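Local coordinates for protein flavohemoglobin (Malassezia yamatoensis, PDB 6O0A) that binds heme and FAD and, as a flavohemoglobin, probably detoxifies nitric oxide with electrons passed from NAD(P)H through the flavin to the heme, at residues Val282-Gly287 against Leu374-Glu379; Gly325-Arg330 against Val339-Thr344; His383-Gly388 against His392-Glu397. One frame throughout, in Å; residues are numbered along the deposited sequence.

Contact 1: residues Val282-Gly287 against Leu374-Glu379; sequences VLICAG and LKFMQE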
loop_
_atom_site.group_PDB
_atom_site.type_symbol
_atom_site.label_atom_id
_atom_site.label_comp_id
_atom_site.label_asym_id
_atom_site.label_seq_id
_atom_site.Cartn_x
_atom_site.Cartn_y
_atom_site.Cartn_z
ATOM N N VAL A 282 -1.510 12.332 -15.541
ATOM C CA VAL A 282 -0.281 12.956 -15.068
ATOM C C VAL A 282 0.266 12.048 -13.982
ATOM O O VAL A 282 -0.423 11.777 -12.991
ATOM C CB VAL A 282 -0.513 14.389 -14.554
ATOM C CG1 VAL A 282 0.810 15.019 -14.121
ATOM C CG2 VAL A 282 -1.176 15.254 -15.633
ATOM N N LEU A 283 1.478 11.538 -14.188
ATOM C CA LEU A 283 2.096 10.592 -13.266
ATOM C C LEU A 283 3.314 11.270 -12.650
ATOM O O LEU A 283 4.246 11.651 -13.372
ATOM C CB LEU A 283 2.482 9.299 -13.989
ATOM C CG LEU A 283 1.383 8.687 -14.871
ATOM C CD1 LEU A 283 1.900 7.426 -15.561
ATOM C CD2 LEU A 283 0.137 8.357 -14.043
ATOM N N ILE A 284 3.305 11.428 -11.329
ATOM C CA ILE A 284 4.339 12.182 -10.622
ATOM C C ILE A 284 4.956 11.267 -9.572
ATOM O O ILE A 284 4.241 10.733 -8.713
ATOM C CB ILE A 284 3.769 13.450 -9.974
ATOM C CG1 ILE A 284 3.158 14.366 -11.047
ATOM C CG2 ILE A 284 4.842 14.156 -9.167
ATOM C CD1 ILE A 284 2.557 15.655 -10.500
ATOM N N CYS A 285 6.277 11.092 -9.624
ATOM C CA CYS A 285 6.913 10.153 -8.711
ATOM C C CYS A 285 8.280 10.653 -8.260
ATOM O O CYS A 285 8.881 11.546 -8.864
ATOM C CB CYS A 285 7.051 8.750 -9.339
ATOM S SG CYS A 285 8.092 8.691 -10.811
ATOM N N ALA A 286 8.768 10.050 -7.176
ATOM C CA ALA A 286 10.097 10.328 -6.660
ATOM C C ALA A 286 10.767 9.014 -6.301
ATOM O O ALA A 286 10.128 8.117 -5.743
ATOM C CB ALA A 286 10.056 11.234 -5.423
ATOM N N GLY A 287 12.054 8.914 -6.616
ATOM C CA GLY A 287 12.824 7.753 -6.178
ATOM C C GLY A 287 12.227 6.460 -6.699
ATOM O O GLY A 287 11.849 6.350 -7.870
ATOM N N LEU A 374 6.431 10.026 1.831
ATOM C CA LEU A 374 5.256 10.694 2.379
ATOM C C LEU A 374 5.377 12.211 2.265
ATOM O O LEU A 374 4.448 12.888 1.807
ATOM C CB LEU A 374 5.050 10.266 3.835
ATOM C CG LEU A 374 3.781 10.797 4.508
ATOM C CD1 LEU A 374 2.536 10.451 3.692
ATOM C CD2 LEU A 374 3.659 10.269 5.930
ATOM N N LYS A 375 6.535 12.759 2.652
ATOM C CA LYS A 375 6.732 14.206 2.616
ATOM C C LYS A 375 6.594 14.742 1.197
ATOM O O LYS A 375 5.900 15.738 0.959
ATOM C CB LYS A 375 8.106 14.558 3.190
ATOM C CG LYS A 375 8.413 16.047 3.237
ATOM C CD LYS A 375 9.875 16.287 3.591
ATOM C CE LYS A 375 10.200 17.769 3.667
ATOM N NZ LYS A 375 9.424 18.454 4.741
ATOM N N PHE A 376 7.252 14.083 0.239
ATOM C CA PHE A 376 7.113 14.444 -1.171
ATOM C C PHE A 376 5.648 14.473 -1.594
ATOM O O PHE A 376 5.183 15.443 -2.205
ATOM C CB PHE A 376 7.900 13.453 -2.028
ATOM C CG PHE A 376 7.675 13.601 -3.509
ATOM C CD1 PHE A 376 8.387 14.544 -4.235
ATOM C CD2 PHE A 376 6.779 12.778 -4.181
ATOM C CE1 PHE A 376 8.202 14.676 -5.601
ATOM C CE2 PHE A 376 6.585 12.909 -5.563
ATOM C CZ PHE A 376 7.300 13.854 -6.267
ATOM N N MET A 377 4.901 13.416 -1.269
ATOM C CA MET A 377 3.508 13.347 -1.698
ATOM C C MET A 377 2.653 14.388 -0.991
ATOM O O MET A 377 1.718 14.936 -1.588
ATOM C CB MET A 377 2.959 11.945 -1.460
ATOM C CG MET A 377 3.567 10.923 -2.398
ATOM S SD MET A 377 2.682 9.366 -2.369
ATOM C CE MET A 377 2.850 8.895 -0.646
ATOM N N GLN A 378 2.949 14.669 0.280
ATOM C CA GLN A 378 2.199 15.699 0.995
ATOM C C GLN A 378 2.390 17.066 0.349
ATOM O O GLN A 378 1.427 17.826 0.192
ATOM C CB GLN A 378 2.615 15.732 2.468
ATOM C CG GLN A 378 1.989 14.635 3.318
ATOM C CD GLN A 378 2.423 14.683 4.778
ATOM O OE1 GLN A 378 3.570 15.013 5.092
ATOM N NE2 GLN A 378 1.502 14.352 5.679
ATOM N N GLU A 379 3.624 17.389 -0.051
ATOM C CA GLU A 379 3.891 18.688 -0.662
ATOM C C GLU A 379 3.288 18.779 -2.055
ATOM O O GLU A 379 2.745 19.822 -2.441
ATOM C CB GLU A 379 5.396 18.946 -0.712
ATOM C CG GLU A 379 6.001 19.265 0.646
ATOM C CD GLU A 379 7.518 19.194 0.653
ATOM O OE1 GLU A 379 8.107 18.741 -0.354
ATOM O OE2 GLU A 379 8.120 19.590 1.675
#
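The ring of Phe376 meets strand 282-286 with one face taken by a methyl group: Ala286 CB sits over its centre, 3.6 Å from the centroid of the Phe376 ring and only 2° off the normal. This is a CH-pi contact with almost no offset, and the six ring carbons of Phe376 are therefore nearly equally far from Ala286 CB, at 3.8 to 3.9 Å. Two further atoms reach the far end of the ring on a slant. Ile284 CG2 touches Phe376 CZ at 3.8 Å, and Cys285 O approaches the same CZ of Phe376 at 3.8 Å as a packing neighbour. Such packing of a helix on a parallel sheet is the basic pattern of the nucleotide-binding half of ferredoxin-reductase-like proteins, in which strand 281-286 lies between strands 308-315 and 367-371. Here the strand and the helical segment 374-379 run roughly antiparallel, their directions 146° apart, with their axes 9.2 Å apart at closest approach. Phe376 spans that gap because its CG is anti to the backbone N (chi1 172°), which carries the ring out from the helix. Ile284 and Ala286 both point toward the helix, whereas Cys285 points away and packs on Val290 and Val293 of helix 290-302. Ile355 touches both Ile284 and Phe376, adding a loop residue to the same apolar cluster, while Pro373 lies against Ala286.

Contact 2: residues Gly325-Arg330 against Val339-Thr344; sequences GELLER and VLYGTT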
loop_
_atom_site.group_PDB
_atom_site.type_symbol
_atom_site.label_atom_id
_atom_site.label_comp_id
_atom_site.label_asym_id
_atom_site.label_seq_id
_atom_site.Cartn_x
_atom_site.Cartn_y
_atom_site.Cartn_z
ATOM N N GLY A 325 16.025 4.369 -17.879
ATOM C CA GLY A 325 16.180 3.976 -19.272
ATOM C C GLY A 325 14.972 3.225 -19.794
ATOM O O GLY A 325 14.470 3.513 -20.884
ATOM N N GLU A 326 14.474 2.271 -19.009
ATOM C CA GLU A 326 13.324 1.479 -19.427
ATOM C C GLU A 326 12.056 2.326 -19.486
ATOM O O GLU A 326 11.244 2.171 -20.404
ATOM C CB GLU A 326 13.144 0.302 -18.474
ATOM C CG GLU A 326 11.963 -0.562 -18.814
ATOM C CD GLU A 326 11.865 -1.768 -17.905
ATOM O OE1 GLU A 326 12.841 -2.033 -17.163
ATOM O OE2 GLU A 326 10.814 -2.440 -17.926
ATOM N N LEU A 327 11.870 3.222 -18.516
ATOM C CA LEU A 327 10.717 4.114 -18.554
ATOM C C LEU A 327 10.732 4.954 -19.820
ATOM O O LEU A 327 9.702 5.100 -20.489
ATOM C CB LEU A 327 10.696 5.003 -17.315
ATOM C CG LEU A 327 9.562 6.030 -17.240
ATOM C CD1 LEU A 327 8.203 5.334 -17.272
ATOM C CD2 LEU A 327 9.722 6.868 -15.958
ATOM N N LEU A 328 11.898 5.494 -20.179
ATOM C CA LEU A 328 11.978 6.311 -21.386
ATOM C C LEU A 328 11.672 5.492 -22.633
ATOM O O LEU A 328 11.012 5.985 -23.552
ATOM C CB LEU A 328 13.354 6.962 -21.499
ATOM C CG LEU A 328 13.676 7.986 -20.398
ATOM C CD1 LEU A 328 15.039 8.600 -20.622
ATOM C CD2 LEU A 328 12.602 9.062 -20.319
ATOM N N GLU A 329 12.139 4.241 -22.685
ATOM C CA GLU A 329 11.858 3.415 -23.859
ATOM C C GLU A 329 10.367 3.149 -23.988
ATOM O O GLU A 329 9.797 3.271 -25.080
ATOM C CB GLU A 329 12.635 2.102 -23.789
ATOM C CG GLU A 329 14.122 2.250 -24.007
ATOM C CD GLU A 329 14.456 2.922 -25.328
ATOM O OE1 GLU A 329 14.025 2.425 -26.396
ATOM O OE2 GLU A 329 15.141 3.963 -25.299
ATOM N N ARG A 330 9.712 2.789 -22.877
ATOM C CA ARG A 330 8.270 2.547 -22.919
ATOM C C ARG A 330 7.512 3.803 -23.313
ATOM O O ARG A 330 6.561 3.740 -24.099
ATOM C CB ARG A 330 7.759 2.037 -21.566
ATOM C CG ARG A 330 8.227 0.652 -21.187
ATOM C CD ARG A 330 7.648 -0.429 -22.104
ATOM N NE ARG A 330 8.374 -0.525 -23.370
ATOM C CZ ARG A 330 9.616 -0.990 -23.490
ATOM N NH1 ARG A 330 10.286 -1.407 -22.411
ATOM N NH2 ARG A 330 10.195 -1.032 -24.690
ATOM N N VAL A 339 8.046 12.886 -20.844
ATOM C CA VAL A 339 8.710 12.528 -19.593
ATOM C C VAL A 339 9.693 13.635 -19.248
ATOM O O VAL A 339 10.461 14.080 -20.111
ATOM C CB VAL A 339 9.438 11.173 -19.683
ATOM C CG1 VAL A 339 10.095 10.823 -18.346
ATOM C CG2 VAL A 339 8.478 10.086 -20.120
ATOM N N LEU A 340 9.663 14.080 -17.996
ATOM C CA LEU A 340 10.591 15.072 -17.473
ATOM C C LEU A 340 11.169 14.541 -16.176
ATOM O O LEU A 340 10.413 14.135 -15.291
ATOM C CB LEU A 340 9.899 16.408 -17.207
ATOM C CG LEU A 340 9.397 17.159 -18.441
ATOM C CD1 LEU A 340 8.567 18.348 -18.014
ATOM C CD2 LEU A 340 10.570 17.592 -19.313
ATOM N N TYR A 341 12.496 14.548 -16.061
ATOM C CA TYR A 341 13.159 14.167 -14.821
ATOM C C TYR A 341 13.664 15.409 -14.106
ATOM O O TYR A 341 14.299 16.272 -14.718
ATOM C CB TYR A 341 14.323 13.209 -15.072
ATOM C CG TYR A 341 13.920 11.765 -14.905
ATOM C CD1 TYR A 341 13.332 11.076 -15.954
ATOM C CD2 TYR A 341 14.097 11.109 -13.695
ATOM C CE1 TYR A 341 12.947 9.759 -15.818
ATOM C CE2 TYR A 341 13.721 9.799 -13.548
ATOM C CZ TYR A 341 13.132 9.130 -14.605
ATOM O OH TYR A 341 12.763 7.804 -14.460
ATOM N N GLY A 342 13.404 15.482 -12.807
ATOM C CA GLY A 342 13.973 16.516 -11.960
ATOM C C GLY A 342 15.039 15.889 -11.080
ATOM O O GLY A 342 14.851 14.785 -10.565
ATOM N N THR A 343 16.165 16.577 -10.932
ATOM C CA THR A 343 17.243 16.100 -10.070
ATOM C C THR A 343 17.418 17.061 -8.902
ATOM O O THR A 343 17.531 18.274 -9.099
ATOM C CB THR A 343 18.549 15.913 -10.854
ATOM O OG1 THR A 343 18.897 17.126 -11.553
ATOM C CG2 THR A 343 18.395 14.764 -11.846
ATOM N N THR A 344 17.441 16.509 -7.686
ATOM C CA THR A 344 17.418 17.283 -6.450
ATOM C C THR A 344 18.777 17.425 -5.778
ATOM O O THR A 344 18.906 18.209 -4.823
ATOM C CB THR A 344 16.433 16.641 -5.462
ATOM O OG1 THR A 344 16.817 15.281 -5.228
ATOM C CG2 THR A 344 15.027 16.649 -6.035
#
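Leu327 holds its CG anti to the backbone N (chi1 178°), which carries the chain off the helix, and a chi2 of 60° puts CD1 aside and leaves CD2 as the foremost methyl, which meets Tyr341 OH at 3.5 Å. Leu328 turns differently: chi1 of -65° sets its CG beside the backbone N, and with CD1 anti to CA, CD2 is the branch turned to the strand, although the side chain does not set out in that direction. Leu328 CD2 comes to 3.6 Å from Val339 CG1 and 3.9 Å from Val339 CB, so a single leucine methyl rests against the CG1 branch and the CB of the valine. The approach of Leu327 to the tyrosine is oblique to the ring, with CD2 4.3 Å from Tyr341 CZ, and involves the phenol end. Both pairs belong to the beta-alpha-beta unit of strand 308-315, helix 324-332 and strand 336-343, in which the helix packs on the sheet beside the strand that follows it. Val339 and Tyr341 face the helix, while Leu340 between them points away. Tyr341 also makes a cation-pi contact with Arg324, at the start of the same helix. Leu327 reaches Val297 of helix 290-302.

Contact 3: residues His383-Gly388 against His392-Glu397; sequences HLVEAG and HKIFYE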
loop_
_atom_site.group_PDB
_atom_site.type_symbol
_atom_site.label_atom_id
_atom_site.label_comp_id
_atom_site.label_asym_id
_atom_site.label_seq_id
_atom_site.Cartn_x
_atom_site.Cartn_y
_atom_site.Cartn_z
ATOM N N HIS A 383 0.426 21.450 -3.117
ATOM C CA HIS A 383 0.635 22.392 -4.214
ATOM C C HIS A 383 -0.347 22.162 -5.359
ATOM O O HIS A 383 -0.749 23.122 -6.026
ATOM C CB HIS A 383 2.075 22.301 -4.715
ATOM C CG HIS A 383 3.094 22.708 -3.693
ATOM N ND1 HIS A 383 4.391 22.242 -3.706
ATOM C CD2 HIS A 383 3.001 23.536 -2.627
ATOM C CE1 HIS A 383 5.053 22.765 -2.691
ATOM N NE2 HIS A 383 4.233 23.553 -2.020
ATOM N N LEU A 384 -0.739 20.909 -5.603
ATOM C CA LEU A 384 -1.767 20.637 -6.603
ATOM C C LEU A 384 -3.100 21.257 -6.201
ATOM O O LEU A 384 -3.779 21.892 -7.019
ATOM C CB LEU A 384 -1.918 19.127 -6.801
ATOM C CG LEU A 384 -0.795 18.445 -7.587
ATOM C CD1 LEU A 384 -0.871 16.919 -7.440
ATOM C CD2 LEU A 384 -0.820 18.858 -9.059
ATOM N N VAL A 385 -3.500 21.070 -4.944
ATOM C CA VAL A 385 -4.749 21.660 -4.471
ATOM C C VAL A 385 -4.679 23.181 -4.534
ATOM O O VAL A 385 -5.639 23.846 -4.942
ATOM C CB VAL A 385 -5.070 21.162 -3.050
ATOM C CG1 VAL A 385 -6.170 22.013 -2.414
ATOM C CG2 VAL A 385 -5.487 19.710 -3.097
ATOM N N GLU A 386 -3.537 23.757 -4.143
ATOM C CA GLU A 386 -3.377 25.204 -4.242
ATOM C C GLU A 386 -3.489 25.680 -5.685
ATOM O O GLU A 386 -4.000 26.778 -5.937
ATOM C CB GLU A 386 -2.036 25.628 -3.641
ATOM N N ALA A 387 -3.038 24.870 -6.640
ATOM C CA ALA A 387 -3.124 25.203 -8.055
ATOM C C ALA A 387 -4.482 24.871 -8.664
ATOM O O ALA A 387 -4.633 24.969 -9.887
ATOM C CB ALA A 387 -2.023 24.485 -8.835
ATOM N N GLY A 388 -5.460 24.470 -7.856
ATOM C CA GLY A 388 -6.810 24.262 -8.334
ATOM C C GLY A 388 -7.155 22.854 -8.770
ATOM O O GLY A 388 -8.267 22.639 -9.275
ATOM N N HIS A 392 -10.378 15.071 -5.511
ATOM C CA HIS A 392 -10.969 13.857 -6.059
ATOM C C HIS A 392 -10.200 13.333 -7.262
ATOM O O HIS A 392 -10.379 12.171 -7.639
ATOM C CB HIS A 392 -12.422 14.137 -6.445
ATOM C CG HIS A 392 -13.223 12.917 -6.775
ATOM N ND1 HIS A 392 -13.366 11.857 -5.905
ATOM C CD2 HIS A 392 -13.957 12.606 -7.870
ATOM C CE1 HIS A 392 -14.139 10.938 -6.457
ATOM N NE2 HIS A 392 -14.512 11.369 -7.649
ATOM N N LYS A 393 -9.356 14.165 -7.877
ATOM C CA LYS A 393 -8.572 13.788 -9.048
ATOM C C LYS A 393 -7.147 13.375 -8.712
ATOM O O LYS A 393 -6.387 13.040 -9.625
ATOM C CB LYS A 393 -8.520 14.952 -10.046
ATOM C CG LYS A 393 -9.815 15.202 -10.795
ATOM C CD LYS A 393 -10.172 14.029 -11.692
ATOM C CE LYS A 393 -11.291 14.403 -12.652
ATOM N NZ LYS A 393 -11.779 13.211 -13.396
ATOM N N ILE A 394 -6.754 13.423 -7.444
ATOM C CA ILE A 394 -5.389 13.119 -7.030
ATOM C C ILE A 394 -5.403 11.749 -6.375
ATOM O O ILE A 394 -6.123 11.526 -5.395
ATOM C CB ILE A 394 -4.832 14.187 -6.077
ATOM C CG1 ILE A 394 -4.964 15.577 -6.704
ATOM C CG2 ILE A 394 -3.382 13.884 -5.714
ATOM C CD1 ILE A 394 -4.519 16.697 -5.792
ATOM N N PHE A 395 -4.619 10.832 -6.922
ATOM C CA PHE A 395 -4.526 9.468 -6.432
ATOM C C PHE A 395 -3.112 9.236 -5.931
ATOM O O PHE A 395 -2.154 9.759 -6.503
ATOM C CB PHE A 395 -4.857 8.465 -7.538
ATOM C CG PHE A 395 -6.223 8.634 -8.122
ATOM C CD1 PHE A 395 -6.455 9.554 -9.134
ATOM C CD2 PHE A 395 -7.279 7.862 -7.667
ATOM C CE1 PHE A 395 -7.728 9.708 -9.672
ATOM C CE2 PHE A 395 -8.548 8.010 -8.202
ATOM C CZ PHE A 395 -8.770 8.929 -9.207
ATOM N N TYR A 396 -2.966 8.465 -4.861
ATOM C CA TYR A 396 -1.626 8.290 -4.332
ATOM C C TYR A 396 -1.429 6.858 -3.860
ATOM O O TYR A 396 -2.379 6.091 -3.675
ATOM C CB TYR A 396 -1.323 9.301 -3.212
ATOM C CG TYR A 396 -2.175 9.177 -1.967
ATOM C CD1 TYR A 396 -1.937 8.170 -1.037
ATOM C CD2 TYR A 396 -3.188 10.091 -1.698
ATOM C CE1 TYR A 396 -2.702 8.054 0.109
ATOM C CE2 TYR A 396 -3.958 9.987 -0.548
ATOM C CZ TYR A 396 -3.709 8.964 0.352
ATOM O OH TYR A 396 -4.463 8.844 1.502
ATOM N N GLU A 397 -0.157 6.519 -3.684
ATOM C CA GLU A 397 0.275 5.188 -3.278
ATOM C C GLU A 397 1.390 5.378 -2.261
ATOM O O GLU A 397 2.459 5.894 -2.603
ATOM C CB GLU A 397 0.754 4.379 -4.483
ATOM C CG GLU A 397 1.393 3.050 -4.144
ATOM C CD GLU A 397 0.379 1.962 -3.868
ATOM O OE1 GLU A 397 -0.509 2.154 -3.006
ATOM O OE2 GLU A 397 0.468 0.905 -4.527
#
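The last beta-alpha-beta unit of the parallel sheet, strand 367-371, helix 374-386 and strand 394-397, is closed here by three apolar side chains, Leu384, Val385 and Ile394. Ile394 supplies the touching atom: its CD1 lies 3.7 Å from Leu384 CB and 4.0 Å from Leu384 CD1. The isoleucine end therefore rests against both the root and one branch of the leucine, whose side chain it meets on a slant. Val385 contributes more lightly, with CG2 at 4.2 Å from the same CD1 of Ile394, the two side chains crossing at about a right angle. Extension explains the reach: in Ile394, CG1 is anti to the carbonyl carbon (chi1 -54°) and CD1 continues the chain outward (chi2 176°). Between helix and strand the chain turns through a Schellman motif, in which Gly388, with positive phi, is the C-prime residue. Its N bonds to Val385 O at 3.0 Å, and Ile389 N reaches back to Leu384 O, so the carbonyls of the two residues that pack on Ile394 also accept the bonds that end the helix. Leu384 and Ile394 both touch Leu370 of the neighbouring strand, and Leu384 extends further to Val368 and to Val357. Strand 394-397 is outermost in this sheet, pairing with strand 367-371 through backbone bonds of Lys393, Phe395 and Glu397 to Val368 and Leu370, and it carries Glu397 of the FAD pocket.

In the fold
All three contacts pack a helix on the six-stranded parallel sheet, contacts 1 and 3 on one face and contact 2 on the other, where helix 324-332 lies beside helix 290-302. Contact 1 uses the inner strand 281-286, contact 2 strand 336-343, second from one edge, and contact 3 strand 394-397, the opposite edge. Along the chain, contact 2 is nested within the loop closed by contact 1, and contact 3 follows both. Contacts 1 and 3, centres 11 Å apart, share helix 374-386 and touch where Met377 SD lies 3.5 Å from Glu397 O. Contact 2 is 15 Å from contact 1 and 22 Å from contact 3, centre to centre. One helix thus spans from an inner strand to the edge strand whose Glu397 touches FAD.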